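Local coordinates for protein SPCU (Pseudomonas aeruginosa, PDB 4AKX) that binds the type III secretion toxin ExoU, a phospholipase, in a heterodimeric complex, probably as its secretion chaperone, at residues W40-E45 / A88-G93. Residues are numbered along the deposited sequence; the frame is centred on the assembly and turned at random.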
# COMPACT_ATOMS: atom_id res chain seq x y z
N TRP A 40 4.24 2.93 23.42
CA TRP A 40 3.31 3.86 22.80
C TRP A 40 3.34 3.68 21.29
O TRP A 40 4.33 3.25 20.73
CB TRP A 40 3.72 5.27 23.14
CG TRP A 40 3.50 5.64 24.57
CD1 TRP A 40 4.32 5.37 25.67
CD2 TRP A 40 2.40 6.43 25.11
NE1 TRP A 40 3.80 5.91 26.82
CE2 TRP A 40 2.64 6.55 26.55
CE3 TRP A 40 1.28 7.03 24.56
CZ2 TRP A 40 1.78 7.22 27.38
CZ3 TRP A 40 0.40 7.70 25.40
CH2 TRP A 40 0.65 7.81 26.78
N LEU A 41 2.25 4.05 20.62
CA LEU A 41 2.15 3.94 19.20
C LEU A 41 2.02 5.35 18.63
O LEU A 41 0.98 5.99 18.86
CB LEU A 41 0.88 3.18 18.88
CG LEU A 41 0.70 2.35 17.61
CD1 LEU A 41 -0.77 1.99 17.42
CD2 LEU A 41 1.18 3.10 16.41
N PHE A 42 3.04 5.84 17.90
CA PHE A 42 2.90 7.16 17.25
C PHE A 42 2.34 6.95 15.87
O PHE A 42 2.70 5.99 15.20
CB PHE A 42 4.23 7.95 17.14
CG PHE A 42 4.96 8.12 18.45
CD1 PHE A 42 4.31 7.96 19.67
CD2 PHE A 42 6.31 8.45 18.45
CE1 PHE A 42 5.00 8.08 20.85
CE2 PHE A 42 6.99 8.58 19.64
CZ PHE A 42 6.33 8.39 20.84
N VAL A 43 1.50 7.90 15.44
CA VAL A 43 0.73 7.78 14.22
C VAL A 43 0.52 9.17 13.62
O VAL A 43 0.27 10.13 14.34
CB VAL A 43 -0.69 7.25 14.51
CG1 VAL A 43 -1.56 7.32 13.27
CG2 VAL A 43 -0.66 5.84 15.07
N VAL A 44 0.56 9.26 12.31
CA VAL A 44 0.27 10.50 11.63
C VAL A 44 -0.75 10.23 10.51
O VAL A 44 -0.71 9.19 9.85
CB VAL A 44 1.56 11.17 11.15
CG1 VAL A 44 1.30 12.18 10.05
CG2 VAL A 44 2.23 11.85 12.32
N GLU A 45 -1.69 11.13 10.36
CA GLU A 45 -2.83 10.90 9.53
C GLU A 45 -2.56 11.61 8.20
O GLU A 45 -2.01 12.70 8.18
CB GLU A 45 -4.06 11.48 10.23
CG GLU A 45 -5.36 11.39 9.43
CD GLU A 45 -5.81 12.71 8.80
OE1 GLU A 45 -5.38 13.80 9.24
OE2 GLU A 45 -6.64 12.67 7.87
N ALA A 88 4.57 4.42 13.78
CA ALA A 88 5.71 3.69 14.31
C ALA A 88 5.35 3.28 15.69
O ALA A 88 4.35 3.75 16.22
CB ALA A 88 6.96 4.56 14.35
N GLU A 89 6.20 2.49 16.30
CA GLU A 89 5.89 1.85 17.56
C GLU A 89 7.06 2.08 18.48
O GLU A 89 8.16 1.59 18.24
CB GLU A 89 5.70 0.35 17.31
CG GLU A 89 5.81 -0.53 18.54
CD GLU A 89 4.78 -0.18 19.60
OE1 GLU A 89 4.22 0.93 19.52
OE2 GLU A 89 4.54 -1.02 20.51
N ALA A 90 6.83 2.87 19.51
CA ALA A 90 7.86 3.12 20.52
C ALA A 90 7.66 2.23 21.72
O ALA A 90 6.61 2.29 22.37
CB ALA A 90 7.83 4.57 20.94
N ARG A 91 8.65 1.39 22.01
CA ARG A 91 8.58 0.51 23.18
C ARG A 91 9.19 1.17 24.39
O ARG A 91 10.13 1.96 24.26
CB ARG A 91 9.29 -0.83 22.91
CG ARG A 91 8.51 -1.77 21.94
CD ARG A 91 9.27 -3.08 21.80
NE ARG A 91 10.23 -3.06 20.67
CZ ARG A 91 11.30 -3.86 20.58
NH1 ARG A 91 11.58 -4.73 21.57
NH2 ARG A 91 12.11 -3.76 19.51
N ASP A 92 8.65 0.87 25.57
CA ASP A 92 9.34 1.14 26.83
C ASP A 92 10.55 0.21 26.93
O ASP A 92 10.60 -0.84 26.27
CB ASP A 92 8.41 0.96 28.04
CG ASP A 92 7.14 1.82 27.95
OD1 ASP A 92 7.07 2.73 27.09
OD2 ASP A 92 6.21 1.58 28.75
N GLY A 93 11.53 0.60 27.73
CA GLY A 93 12.82 -0.06 27.70
C GLY A 93 13.57 0.38 26.47
O GLY A 93 14.12 1.48 26.43
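Trp40 and Ala90 exchange two backbone hydrogen bonds, and Phe42 and Ala88 do the same one step on, which joins strands 39-48 and 83-91 as antiparallel neighbours inside the sheet. At the first pair Trp40 N donates to Ala90 O at 2.7 Å and Ala90 N to Trp40 O at 2.8 Å. At the second, Ala88 N reaches Phe42 O at 2.8 Å in the straightest bond of the four (163°), whereas the return bond from Phe42 N to Ala88 O is weak. Leu41 and Glu89 form the non-hydrogen-bonded pair between them.

The apolar contact lies on the face of Trp40, Phe42, Ala88 and Ala90. Phe42 has CG beside its own backbone N and anti to its carbonyl carbon (chi1 -53°), which places the ring so that the methyl of Ala90 lies over one face, CB standing 4.1 Å from CZ. Helix 97-118 packs on this side, with Leu107 on Phe42, Leu103 on Ala88 and Leu100 on Ala90; Trp5 meets the Phe42 ring at a shallow angle.

On the other face Leu41 lays its CD2 methyl against the backbone carbonyl of Ala88. Glu89 bends at chi2 (60°), which turns its carboxylate back over the Trp40-Leu41 backbone. Leu41 also touches Pro67 of the second subunit.

Past the end of strand 83-91, Asp92 brings OD1 to the edge of the Trp40 indole, near its plane, with the carboxylate turned 50° from the ring; its OD2 makes a salt bridge to Arg35. The register of the two strands therefore rests on main-chain bonds, while Phe42, Ala88 and Ala90 are buried under helix 97-118 and the charge of Asp92, beyond the strand end, is met by Arg35.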